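Local structure of protein arginine N-methyltransferase SFM1 (5C74) at residues 6-11 with 114-119; 102-107 with 142-147; 119-124 with 128-133. The protein transfers a methyl group from S-adenosyl-L-methionine to an arginine of ribosomal protein S3, giving the monomethylated form. One frame throughout, in Å; residues are numbered along the deposited sequence.

Interaction 1: residues 6-11 with 114-119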
ATOM      1  N   GLU A   6       5.616  10.839   7.735  1.00 11.91           N
ATOM      2  CA  GLU A   6       4.496  11.367   6.975  1.00 14.79           C
ATOM      3  C   GLU A   6       4.028  10.273   6.027  1.00 16.47           C
ATOM      4  O   GLU A   6       4.795   9.804   5.189  1.00 16.28           O
ATOM      5  CB  GLU A   6       4.895  12.616   6.190  1.00 17.17           C
ATOM      6  CG  GLU A   6       5.339  13.792   7.061  1.00 18.53           C
ATOM      7  CD  GLU A   6       5.343  15.099   6.291  1.00 23.33           C
ATOM      8  OE1 GLU A   6       5.910  15.125   5.170  1.00 19.81           O
ATOM      9  OE2 GLU A   6       4.750  16.087   6.794  1.00 22.91           O
ATOM     10  N   HIS A   7       2.770   9.872   6.147  1.00 13.82           N
ATOM     11  CA  HIS A   7       2.246   8.806   5.306  1.00 10.59           C
ATOM     12  C   HIS A   7       1.217   9.452   4.412  1.00 17.19           C
ATOM     13  O   HIS A   7       0.039   9.396   4.701  1.00 15.44           O
ATOM     14  CB  HIS A   7       1.634   7.674   6.147  1.00 13.64           C
ATOM     15  CG  HIS A   7       1.200   6.484   5.337  1.00 16.81           C
ATOM     16  ND1 HIS A   7       1.986   5.360   5.185  1.00 16.20           N
ATOM     17  CD2 HIS A   7       0.065   6.249   4.626  1.00 16.28           C
ATOM     18  CE1 HIS A   7       1.355   4.483   4.417  1.00 19.81           C
ATOM     19  NE2 HIS A   7       0.187   4.998   4.068  1.00 16.49           N
ATOM     20  N   MET A   8       1.682  10.093   3.344  1.00 16.17           N
ATOM     21  CA  MET A   8       0.832  10.965   2.541  1.00 15.81           C
ATOM     22  C   MET A   8       0.367  10.261   1.275  1.00 29.49           C
ATOM     23  O   MET A   8       0.530  10.767   0.163  1.00 38.17           O
ATOM     24  CB  MET A   8       1.576  12.252   2.179  1.00 19.16           C
ATOM     25  CG  MET A   8       2.021  13.099   3.400  1.00 18.44           C
ATOM     26  SD  MET A   8       3.057  14.542   2.987  1.00 10.98           S
ATOM     27  CE  MET A   8       1.850  15.628   2.231  1.00 26.29           C
ATOM     28  N   GLU A   9      -0.192   9.079   1.450  1.00 20.22           N
ATOM     29  CA  GLU A   9      -0.665   8.307   0.317  1.00 25.90           C
ATOM     30  C   GLU A   9      -1.814   7.471   0.806  1.00 18.42           C
ATOM     31  O   GLU A   9      -1.913   7.154   1.991  1.00 16.14           O
ATOM     32  CB  GLU A   9       0.446   7.423  -0.269  1.00 30.47           C
ATOM     33  CG  GLU A   9       0.863   6.280   0.656  1.00 39.53           C
ATOM     34  CD  GLU A   9       2.041   5.470   0.127  1.00 52.46           C
ATOM     35  OE1 GLU A   9       2.793   4.914   0.958  1.00 52.42           O
ATOM     36  OE2 GLU A   9       2.210   5.382  -1.109  1.00 54.50           O
ATOM     37  N   GLU A  10      -2.704   7.128  -0.108  1.00 19.54           N
ATOM     38  CA  GLU A  10      -3.811   6.263   0.219  1.00 23.86           C
ATOM     39  C   GLU A  10      -3.294   4.829   0.326  1.00 27.43           C
ATOM     40  O   GLU A  10      -2.535   4.384  -0.531  1.00 25.75           O
ATOM     41  CB  GLU A  10      -4.889   6.365  -0.860  1.00 29.23           C
ATOM     42  CG  GLU A  10      -6.120   5.568  -0.566  1.00 39.57           C
ATOM     43  CD  GLU A  10      -6.800   6.035   0.694  1.00 43.63           C
ATOM     44  OE1 GLU A  10      -7.311   5.173   1.438  1.00 43.02           O
ATOM     45  OE2 GLU A  10      -6.823   7.264   0.930  1.00 42.80           O
ATOM     46  N   GLY A  11      -3.692   4.117   1.374  1.00 21.78           N
ATOM     47  CA  GLY A  11      -3.404   2.699   1.466  1.00 27.84           C
ATOM     48  C   GLY A  11      -2.087   2.337   2.124  1.00 20.42           C
ATOM     49  O   GLY A  11      -1.175   3.155   2.227  1.00 20.13           O
ATOM     50  N   ARG A 114       7.257  17.656  -6.243  1.00 20.71           N
ATOM     51  CA  ARG A 114       7.185  18.462  -5.031  1.00 24.01           C
ATOM     52  C   ARG A 114       8.438  18.284  -4.206  1.00 25.89           C
ATOM     53  O   ARG A 114       9.056  17.221  -4.230  1.00 24.49           O
ATOM     54  CB  ARG A 114       5.948  18.091  -4.206  1.00 17.46           C
ATOM     55  CG  ARG A 114       4.629  18.542  -4.836  1.00 18.05           C
ATOM     56  CD  ARG A 114       3.418  17.917  -4.150  1.00 17.84           C
ATOM     57  NE  ARG A 114       3.328  18.281  -2.736  1.00 17.60           N
ATOM     58  CZ  ARG A 114       2.323  17.926  -1.943  1.00 20.29           C
ATOM     59  NH1 ARG A 114       1.310  17.207  -2.437  1.00 15.76           N
ATOM     60  NH2 ARG A 114       2.325  18.287  -0.660  1.00 18.28           N
ATOM     61  N   ASP A 115       8.803  19.342  -3.487  1.00 20.62           N
ATOM     62  CA  ASP A 115       9.941  19.335  -2.575  1.00 19.57           C
ATOM     63  C   ASP A 115       9.382  19.424  -1.157  1.00 18.71           C
ATOM     64  O   ASP A 115       9.160  20.518  -0.640  1.00 15.83           O
ATOM     65  CB  ASP A 115      10.878  20.502  -2.888  1.00 18.07           C
ATOM     66  CG  ASP A 115      12.093  20.554  -1.977  1.00 20.74           C
ATOM     67  OD1 ASP A 115      12.142  19.826  -0.963  1.00 21.31           O
ATOM     68  OD2 ASP A 115      13.007  21.356  -2.274  1.00 26.65           O
ATOM     69  N   ARG A 116       9.128  18.270  -0.558  1.00 15.19           N
ATOM     70  CA  ARG A 116       8.440  18.207   0.727  1.00 13.91           C
ATOM     71  C   ARG A 116       9.279  18.843   1.828  1.00 15.85           C
ATOM     72  O   ARG A 116       8.744  19.442   2.768  1.00 16.61           O
ATOM     73  CB  ARG A 116       8.098  16.756   1.067  1.00 17.74           C
ATOM     74  CG  ARG A 116       7.292  16.580   2.364  1.00 19.10           C
ATOM     75  CD  ARG A 116       6.033  17.440   2.354  1.00 16.29           C
ATOM     76  NE  ARG A 116       5.252  17.315   3.596  1.00 13.09           N
ATOM     77  CZ  ARG A 116       4.203  18.072   3.892  1.00 19.94           C
ATOM     78  NH1 ARG A 116       3.792  19.004   3.041  1.00 22.00           N
ATOM     79  NH2 ARG A 116       3.567  17.904   5.047  1.00 20.96           N
ATOM     80  N   THR A 117      10.599  18.719   1.711  1.00 16.70           N
ATOM     81  CA  THR A 117      11.486  19.360   2.673  1.00 17.83           C
ATOM     82  C   THR A 117      11.241  20.856   2.665  1.00 18.53           C
ATOM     83  O   THR A 117      11.066  21.479   3.721  1.00 18.48           O
ATOM     84  CB  THR A 117      12.954  19.062   2.365  1.00 17.15           C
ATOM     85  OG1 THR A 117      13.187  17.683   2.645  1.00 16.44           O
ATOM     86  CG2 THR A 117      13.890  19.930   3.237  1.00 16.26           C
ATOM     87  N   LYS A 118      11.196  21.438   1.469  1.00 14.50           N
ATOM     88  CA  LYS A 118      10.996  22.876   1.365  1.00 15.28           C
ATOM     89  C   LYS A 118       9.593  23.281   1.815  1.00 17.40           C
ATOM     90  O   LYS A 118       9.416  24.338   2.432  1.00 16.70           O
ATOM     91  CB  LYS A 118      11.257  23.360  -0.072  1.00 20.38           C
ATOM     92  CG  LYS A 118      11.321  24.879  -0.198  1.00 26.14           C
ATOM     93  CD  LYS A 118      11.731  25.314  -1.618  1.00 24.27           C
ATOM     94  CE  LYS A 118      12.086  26.794  -1.666  1.00 31.25           C
ATOM     95  NZ  LYS A 118      12.589  27.197  -3.020  1.00 38.90           N
ATOM     96  N   GLU A 119       8.603  22.443   1.522  1.00 13.77           N
ATOM     97  CA  GLU A 119       7.245  22.695   1.988  1.00 15.46           C
ATOM     98  C   GLU A 119       7.177  22.756   3.515  1.00 16.93           C
ATOM     99  O   GLU A 119       6.576  23.673   4.083  1.00 16.50           O
ATOM    100  CB  GLU A 119       6.291  21.615   1.472  1.00 18.36           C
ATOM    101  CG  GLU A 119       6.029  21.705  -0.022  1.00 19.99           C
ATOM    102  CD  GLU A 119       5.154  20.565  -0.543  1.00 18.72           C
ATOM    103  OE1 GLU A 119       4.638  19.779   0.277  1.00 15.12           O
ATOM    104  OE2 GLU A 119       4.988  20.460  -1.783  1.00 19.04           O
TER
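E6 and R116 meet in a two-pronged salt bridge. R116 presents the side of its guanidinium, sending NE to E6 OE1 at 2.8 Å and NH2 to E6 OE2, also at 2.8 Å. Both bonds are nearly straight, and both carboxylate oxygens lie close to the guanidinium plane, although the two flat groups are twisted 27° from each other. OE1 receives NE on its syn lone pair; OE2 is approached on the syn side but out of the carboxylate plane. The arginine chain gets there by a bend at chi2 (54°), while E6 stretches out straight beyond CG. OE1 also accepts from the backbone N of G106, so this end of the bridge is tied to the loop after strand 101-104.

The charge pairing carries on past the bridge. R116 NH1 reaches E119 OE1 at 3.0 Å, and that same oxygen takes R114 NH2 at 2.9 Å. R114 NE bonds to E119 OE2, giving a second side-on grip, so that E119 sits between two arginines.

The nonpolar part belongs to M8. Its thioether lies over one face of the R116 guanidinium, with SD 3.6 Å from R116 NE and CE above the centre of the plane. The methyl comes more loosely to R114, obliquely, with CE 4.0 Å from R114 NH2.

D115 caps the helix that carries R116 and E119, its OD1 accepting from K118 N. The whole is a four-residue salt-bridge network, E6-R116-E119-R114, fastening the start of helix 116-123 to the C-terminal end of the parallel strand 2-6 in this SPOUT-family fold.

Interaction 2: residues 102-107 with 142-147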
ATOM      1  N   PHE A 102      12.417  12.798  15.192  1.00 11.57           N
ATOM      2  CA  PHE A 102      13.107  12.576  13.926  1.00 11.88           C
ATOM      3  C   PHE A 102      12.016  12.345  12.895  1.00 12.62           C
ATOM      4  O   PHE A 102      11.167  11.477  13.081  1.00 15.00           O
ATOM      5  CB  PHE A 102      14.039  11.364  14.016  1.00 12.84           C
ATOM      6  CG  PHE A 102      14.937  11.202  12.820  1.00 20.53           C
ATOM      7  CD1 PHE A 102      14.517  10.483  11.709  1.00 23.86           C
ATOM      8  CD2 PHE A 102      16.205  11.758  12.810  1.00 23.87           C
ATOM      9  CE1 PHE A 102      15.349  10.321  10.612  1.00 20.84           C
ATOM     10  CE2 PHE A 102      17.043  11.594  11.705  1.00 22.50           C
ATOM     11  CZ  PHE A 102      16.609  10.881  10.613  1.00 20.64           C
ATOM     12  N   VAL A 103      12.030  13.136  11.830  1.00 11.62           N
ATOM     13  CA  VAL A 103      10.915  13.167  10.879  1.00 13.71           C
ATOM     14  C   VAL A 103      11.298  12.610   9.506  1.00 15.46           C
ATOM     15  O   VAL A 103      12.326  12.971   8.954  1.00 13.90           O
ATOM     16  CB  VAL A 103      10.409  14.602  10.699  1.00 11.13           C
ATOM     17  CG1 VAL A 103       9.307  14.658   9.654  1.00 14.11           C
ATOM     18  CG2 VAL A 103       9.924  15.164  12.045  1.00 14.72           C
ATOM     19  N   PHE A 104      10.469  11.715   8.979  1.00 11.23           N
ATOM     20  CA  PHE A 104      10.593  11.244   7.603  1.00 11.50           C
ATOM     21  C   PHE A 104       9.572  11.990   6.789  1.00 15.47           C
ATOM     22  O   PHE A 104       8.364  11.788   6.968  1.00 13.06           O
ATOM     23  CB  PHE A 104      10.359   9.739   7.494  1.00 12.93           C
ATOM     24  CG  PHE A 104      11.419   8.923   8.155  1.00 15.46           C
ATOM     25  CD1 PHE A 104      11.398   8.724   9.531  1.00 15.02           C
ATOM     26  CD2 PHE A 104      12.445   8.366   7.408  1.00 15.57           C
ATOM     27  CE1 PHE A 104      12.381   7.979  10.150  1.00 14.65           C
ATOM     28  CE2 PHE A 104      13.429   7.616   8.016  1.00 16.60           C
ATOM     29  CZ  PHE A 104      13.398   7.420   9.385  1.00 14.60           C
ATOM     30  N   GLY A 105      10.053  12.874   5.925  1.00 10.98           N
ATOM     31  CA  GLY A 105       9.188  13.671   5.076  1.00 16.35           C
ATOM     32  C   GLY A 105       8.439  12.786   4.100  1.00 20.40           C
ATOM     33  O   GLY A 105       8.905  11.707   3.732  1.00 18.32           O
ATOM     34  N   GLY A 106       7.267  13.236   3.674  1.00 15.58           N
ATOM     35  CA  GLY A 106       6.453  12.435   2.782  1.00 14.16           C
ATOM     36  C   GLY A 106       7.142  12.312   1.435  1.00 18.20           C
ATOM     37  O   GLY A 106       7.839  13.228   1.017  1.00 17.21           O
ATOM     38  N   ILE A 107       6.968  11.173   0.781  1.00 26.64           N
ATOM     39  CA  ILE A 107       7.450  10.989  -0.586  1.00 33.35           C
ATOM     40  C   ILE A 107       6.247  11.069  -1.509  1.00 30.41           C
ATOM     41  O   ILE A 107       5.323  10.267  -1.411  1.00 34.86           O
ATOM     42  CB  ILE A 107       8.186   9.647  -0.775  1.00 42.82           C
ATOM     43  CG1 ILE A 107       9.476   9.622   0.049  1.00 46.26           C
ATOM     44  CG2 ILE A 107       8.496   9.402  -2.247  1.00 42.03           C
ATOM     45  CD1 ILE A 107       9.355   8.853   1.341  1.00 48.46           C
ATOM     46  N   THR A 142      15.169   0.535   8.508  1.00 11.53           N
ATOM     47  CA  THR A 142      16.634   0.563   8.639  1.00 10.77           C
ATOM     48  C   THR A 142      17.106   1.940   9.142  1.00 13.62           C
ATOM     49  O   THR A 142      17.998   2.037  10.005  1.00 14.58           O
ATOM     50  CB  THR A 142      17.337   0.248   7.307  1.00 12.14           C
ATOM     51  OG1 THR A 142      17.077  -1.111   6.933  1.00 16.14           O
ATOM     52  CG2 THR A 142      18.846   0.428   7.469  1.00 12.87           C
ATOM     53  N   ALA A 143      16.499   2.999   8.606  1.00 13.09           N
ATOM     54  CA  ALA A 143      16.859   4.361   8.993  1.00 13.05           C
ATOM     55  C   ALA A 143      16.579   4.570  10.474  1.00 14.99           C
ATOM     56  O   ALA A 143      17.370   5.204  11.178  1.00 10.64           O
ATOM     57  CB  ALA A 143      16.100   5.394   8.164  1.00 15.84           C
ATOM     58  N   ILE A 144      15.453   4.040  10.936  1.00 10.10           N
ATOM     59  CA  ILE A 144      15.095   4.156  12.339  1.00  9.69           C
ATOM     60  C   ILE A 144      16.042   3.318  13.192  1.00 15.95           C
ATOM     61  O   ILE A 144      16.495   3.782  14.235  1.00 12.64           O
ATOM     62  CB  ILE A 144      13.624   3.768  12.574  1.00  9.37           C
ATOM     63  CG1 ILE A 144      12.746   4.861  11.946  1.00 12.03           C
ATOM     64  CG2 ILE A 144      13.334   3.605  14.092  1.00 14.63           C
ATOM     65  CD1 ILE A 144      11.262   4.674  12.122  1.00 16.64           C
ATOM     66  N   ARG A 145      16.393   2.111  12.742  1.00  9.48           N
ATOM     67  CA  ARG A 145      17.366   1.325  13.509  1.00 11.90           C
ATOM     68  C   ARG A 145      18.691   2.079  13.603  1.00 16.19           C
ATOM     69  O   ARG A 145      19.329   2.123  14.657  1.00 12.60           O
ATOM     70  CB  ARG A 145      17.604  -0.055  12.881  1.00 12.25           C
ATOM     71  CG  ARG A 145      18.686  -0.857  13.580  1.00 17.24           C
ATOM     72  CD  ARG A 145      18.700  -2.299  13.094  1.00 21.71           C
ATOM     73  NE  ARG A 145      17.511  -2.987  13.552  1.00 23.82           N
ATOM     74  CZ  ARG A 145      17.421  -3.563  14.744  1.00 30.27           C
ATOM     75  NH1 ARG A 145      18.466  -3.553  15.569  1.00 30.96           N
ATOM     76  NH2 ARG A 145      16.301  -4.160  15.102  1.00 31.42           N
ATOM     77  N   THR A 146      19.102   2.663  12.490  1.00 13.07           N
ATOM     78  CA  THR A 146      20.353   3.393  12.437  1.00 11.50           C
ATOM     79  C   THR A 146      20.316   4.576  13.384  1.00 15.29           C
ATOM     80  O   THR A 146      21.278   4.829  14.106  1.00 11.84           O
ATOM     81  CB  THR A 146      20.662   3.878  11.013  1.00 14.33           C
ATOM     82  OG1 THR A 146      20.828   2.739  10.147  1.00 12.85           O
ATOM     83  CG2 THR A 146      21.939   4.719  11.009  1.00 14.05           C
ATOM     84  N   THR A 147      19.197   5.283  13.397  1.00 11.74           N
ATOM     85  CA  THR A 147      19.073   6.441  14.273  1.00 14.08           C
ATOM     86  C   THR A 147      19.154   6.028  15.749  1.00 15.78           C
ATOM     87  O   THR A 147      19.762   6.729  16.576  1.00 12.31           O
ATOM     88  CB  THR A 147      17.764   7.193  13.984  1.00 10.77           C
ATOM     89  OG1 THR A 147      17.825   7.720  12.650  1.00 16.16           O
ATOM     90  CG2 THR A 147      17.598   8.350  14.989  1.00 15.02           C
TER
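F104 turns the far end of its ring to A143 and I144. The methyl of A143 meets the ring edge near its plane, with CB 3.5 Å from F104 CE2. I144 arrives obliquely on the other side of CZ, its CG1 lying 3.6 Å from F104 CE1 and its CD1 a little farther from that same CE1. With CG1 anti to the carbonyl carbon (chi1 -70°), the isoleucine directs its longer branch to the ring.

Strand 101-104 is an inner strand of the parallel sheet, between 2-6 and 80-83, and helix 140-151 covers it here. The axes of 102-104 and 142-147 run almost antiparallel, at 165° and 10.9 Å apart: this is the helix-on-sheet layering of an alpha/beta fold. Y3 of strand 2-6 widens the layer, touching F102, I144 and T147.

F102 is used differently, by its face. T147 OG1 stands over the ring centre, 3.9 Å above the plane. That hydroxyl is not left without a polar partner in the buried layer: it donates to A143 O at 3.0 Å, one turn back. T147 N bonds to the same carbonyl oxygen from the opposite face of its plane. L133 fills in beside T147 and the F102 ring.

Interaction 3: residues 119-124 with 128-133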
ATOM      1  N   GLU A 119       8.603  22.443   1.522  1.00 13.77           N
ATOM      2  CA  GLU A 119       7.245  22.695   1.988  1.00 15.46           C
ATOM      3  C   GLU A 119       7.177  22.756   3.515  1.00 16.93           C
ATOM      4  O   GLU A 119       6.576  23.673   4.083  1.00 16.50           O
ATOM      5  CB  GLU A 119       6.291  21.615   1.472  1.00 18.36           C
ATOM      6  CG  GLU A 119       6.029  21.705  -0.022  1.00 19.99           C
ATOM      7  CD  GLU A 119       5.154  20.565  -0.543  1.00 18.72           C
ATOM      8  OE1 GLU A 119       4.638  19.779   0.277  1.00 15.12           O
ATOM      9  OE2 GLU A 119       4.988  20.460  -1.783  1.00 19.04           O
ATOM     10  N   LEU A 120       7.778  21.768   4.169  1.00 13.06           N
ATOM     11  CA  LEU A 120       7.749  21.703   5.633  1.00 12.91           C
ATOM     12  C   LEU A 120       8.437  22.910   6.241  1.00 15.82           C
ATOM     13  O   LEU A 120       7.914  23.553   7.154  1.00 16.29           O
ATOM     14  CB  LEU A 120       8.405  20.415   6.123  1.00 18.66           C
ATOM     15  CG  LEU A 120       7.559  19.142   6.032  1.00 16.99           C
ATOM     16  CD1 LEU A 120       8.411  17.900   6.249  1.00 18.21           C
ATOM     17  CD2 LEU A 120       6.434  19.192   7.059  1.00 15.21           C
ATOM     18  N   LYS A 121       9.627  23.220   5.733  1.00 13.63           N
ATOM     19  CA  LYS A 121      10.408  24.332   6.272  1.00 14.79           C
ATOM     20  C   LYS A 121       9.771  25.688   5.997  1.00 17.23           C
ATOM     21  O   LYS A 121       9.865  26.612   6.808  1.00 18.38           O
ATOM     22  CB  LYS A 121      11.824  24.292   5.703  1.00 16.99           C
ATOM     23  CG  LYS A 121      12.636  23.150   6.279  1.00 15.80           C
ATOM     24  CD  LYS A 121      14.077  23.249   5.853  1.00 18.09           C
ATOM     25  CE  LYS A 121      14.885  22.077   6.408  1.00 17.99           C
ATOM     26  NZ  LYS A 121      16.340  22.340   6.262  1.00 17.55           N
ATOM     27  N   THR A 122       9.111  25.812   4.856  1.00 15.40           N
ATOM     28  CA  THR A 122       8.401  27.039   4.553  1.00 15.74           C
ATOM     29  C   THR A 122       7.185  27.203   5.479  1.00 23.49           C
ATOM     30  O   THR A 122       6.852  28.321   5.900  1.00 22.10           O
ATOM     31  CB  THR A 122       7.942  27.071   3.074  1.00 21.10           C
ATOM     32  OG1 THR A 122       9.098  27.009   2.220  1.00 20.14           O
ATOM     33  CG2 THR A 122       7.164  28.346   2.777  1.00 21.18           C
ATOM     34  N   ALA A 123       6.517  26.097   5.793  1.00 16.53           N
ATOM     35  CA  ALA A 123       5.372  26.163   6.699  1.00 18.49           C
ATOM     36  C   ALA A 123       5.808  26.477   8.129  1.00 21.98           C
ATOM     37  O   ALA A 123       5.151  27.250   8.828  1.00 19.71           O
ATOM     38  CB  ALA A 123       4.587  24.865   6.665  1.00 16.36           C
ATOM     39  N   TYR A 124       6.925  25.885   8.543  1.00 17.32           N
ATOM     40  CA  TYR A 124       7.416  25.988   9.923  1.00 18.28           C
ATOM     41  C   TYR A 124       8.912  26.308   9.960  1.00 15.25           C
ATOM     42  O   TYR A 124       9.726  25.448  10.311  1.00 16.45           O
ATOM     43  CB  TYR A 124       7.130  24.682  10.673  1.00 19.26           C
ATOM     44  CG  TYR A 124       5.678  24.254  10.566  1.00 18.88           C
ATOM     45  CD1 TYR A 124       4.670  25.039  11.113  1.00 19.86           C
ATOM     46  CD2 TYR A 124       5.315  23.073   9.919  1.00 18.10           C
ATOM     47  CE1 TYR A 124       3.332  24.664  11.013  1.00 21.47           C
ATOM     48  CE2 TYR A 124       3.973  22.684   9.825  1.00 17.19           C
ATOM     49  CZ  TYR A 124       2.993  23.487  10.370  1.00 22.78           C
ATOM     50  OH  TYR A 124       1.661  23.122  10.290  1.00 21.39           O
ATOM     51  N   LEU A 128      12.487  22.910  12.109  1.00 19.42           N
ATOM     52  CA  LEU A 128      13.261  21.730  11.722  1.00 13.15           C
ATOM     53  C   LEU A 128      14.750  21.989  11.499  1.00 19.11           C
ATOM     54  O   LEU A 128      15.148  23.060  11.044  1.00 20.56           O
ATOM     55  CB  LEU A 128      12.677  21.131  10.438  1.00 13.66           C
ATOM     56  CG  LEU A 128      11.186  20.822  10.536  1.00 18.44           C
ATOM     57  CD1 LEU A 128      10.576  20.758   9.155  1.00 18.29           C
ATOM     58  CD2 LEU A 128      11.007  19.517  11.261  1.00 16.23           C
ATOM     59  N   ILE A 129      15.553  20.977  11.808  1.00 14.86           N
ATOM     60  CA  ILE A 129      16.986  20.971  11.511  1.00 15.79           C
ATOM     61  C   ILE A 129      17.299  19.733  10.677  1.00 14.43           C
ATOM     62  O   ILE A 129      16.986  18.613  11.078  1.00 17.21           O
ATOM     63  CB  ILE A 129      17.839  20.959  12.808  1.00 20.65           C
ATOM     64  CG1 ILE A 129      17.509  22.166  13.693  1.00 24.05           C
ATOM     65  CG2 ILE A 129      19.336  20.915  12.472  1.00 22.62           C
ATOM     66  CD1 ILE A 129      17.978  23.484  13.131  1.00 26.18           C
ATOM     67  N   SER A 130      17.902  19.929   9.508  1.00 13.59           N
ATOM     68  CA  SER A 130      18.211  18.825   8.609  1.00 14.84           C
ATOM     69  C   SER A 130      19.416  17.995   9.067  1.00 16.83           C
ATOM     70  O   SER A 130      20.420  18.546   9.526  1.00 16.49           O
ATOM     71  CB  SER A 130      18.487  19.359   7.195  1.00 17.11           C
ATOM     72  OG  SER A 130      17.310  19.856   6.578  1.00 18.85           O
ATOM     73  N   ARG A 131      19.309  16.677   8.924  1.00 15.56           N
ATOM     74  CA  ARG A 131      20.456  15.776   9.058  1.00 13.84           C
ATOM     75  C   ARG A 131      20.411  14.702   7.997  1.00 16.05           C
ATOM     76  O   ARG A 131      19.336  14.257   7.602  1.00 15.86           O
ATOM     77  CB  ARG A 131      20.492  15.107  10.427  1.00 17.34           C
ATOM     78  CG  ARG A 131      20.901  16.036  11.563  1.00 17.84           C
ATOM     79  CD  ARG A 131      22.356  16.441  11.460  1.00 19.34           C
ATOM     80  NE  ARG A 131      22.796  17.105  12.688  1.00 19.15           N
ATOM     81  CZ  ARG A 131      22.793  18.420  12.856  1.00 20.18           C
ATOM     82  NH1 ARG A 131      22.356  19.209  11.878  1.00 21.14           N
ATOM     83  NH2 ARG A 131      23.207  18.946  14.008  1.00 23.07           N
ATOM     84  N   ARG A 132      21.590  14.273   7.559  1.00 15.76           N
ATOM     85  CA  ARG A 132      21.723  13.125   6.672  1.00 20.30           C
ATOM     86  C   ARG A 132      21.953  11.851   7.483  1.00 18.85           C
ATOM     87  O   ARG A 132      22.424  11.915   8.613  1.00 18.27           O
ATOM     88  CB  ARG A 132      22.902  13.354   5.699  1.00 20.44           C
ATOM     89  CG  ARG A 132      22.902  12.466   4.479  1.00 22.10           C
ATOM     90  CD  ARG A 132      24.136  12.729   3.610  1.00 22.23           C
ATOM     91  NE  ARG A 132      25.374  12.333   4.286  1.00 25.03           N
ATOM     92  CZ  ARG A 132      26.539  12.152   3.667  1.00 35.61           C
ATOM     93  NH1 ARG A 132      26.630  12.323   2.353  1.00 31.59           N
ATOM     94  NH2 ARG A 132      27.615  11.792   4.360  1.00 32.16           N
ATOM     95  N   LEU A 133      21.621  10.694   6.912  1.00 14.01           N
ATOM     96  CA  LEU A 133      22.052   9.417   7.480  1.00 16.53           C
ATOM     97  C   LEU A 133      22.909   8.671   6.453  1.00 22.94           C
ATOM     98  O   LEU A 133      22.491   7.645   5.911  1.00 16.17           O
ATOM     99  CB  LEU A 133      20.859   8.541   7.883  1.00 17.99           C
ATOM    100  CG  LEU A 133      20.023   8.898   9.106  1.00 17.34           C
ATOM    101  CD1 LEU A 133      18.836   7.911   9.212  1.00 16.36           C
ATOM    102  CD2 LEU A 133      20.860   8.874  10.389  1.00 16.64           C
TER
HETATM  103  O   HOH W   1      18.832  22.520   8.668  1.00 25.67           O
HETATM  104  O   HOH W   2      15.860  24.290   8.860  1.00 38.16           O
HETATM  105  O   HOH W   3      12.028  24.390   9.656  1.00 17.47           O
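Helix 119-123 and strand 128-131 run nearly antiparallel, their axes 153° apart and 9.7 Å at closest approach, with a short turn joining them. L120 and L128 supply the apolar contact: L128 CD1 comes to within 3.7 Å of L120 CB, and K121 CG brushes the same methyl more distantly. L82 and V80 of the neighbouring strand continue the layer, L82 touching L120 and V80 touching L128.

This is the second half of a beta-alpha-beta crossover, in which the chain leaves strand 101-104, passes through helix 116-123 and returns to the sheet as its outermost strand, 128-131, parallel to 80-83.

K121 reaches across from the helix to the strand. Fully extended beyond CG, it carries NZ to S130 OG, donating a hydrogen bond of 2.7 Å; the serine hydroxyl is also bonded to D84, which probably strengthens the hold on the ammonium. Two waters lie near NZ through weak bonds: one accepts from S130 N at 2.9 Å, the other donates to L128 O at 2.6 Å.

At the turn a third water bridges the backbones, donating to Y124 O and accepting from L128 N. The Y124 ring leads away from the strand, and its hydroxyl bonds to D61.

In the fold
Interaction 2 lies in the core, about 4 Å from the chain centre to its own, and sets two aromatic rings against buried alanine, isoleucine and threonine side chains. Interactions 1 and 3 are partly buried, about 13 and 16 Å out. Interaction 1 rests on an arginine-glutamate network; interaction 3 mixes a leucine contact with a lysine-serine hydrogen bond and bridging waters. Both use helix 116-123 and share E119, interaction 1 taking its start and interaction 3 its end. The E6 carboxylate ties interaction 1 to interaction 2 through G106 N, and it also packs on L120 of interaction 3. L133 CD1 links interactions 2 and 3, touching both F102 and T147. Together they bind helices 116-123 and 140-151 to one parallel sheet.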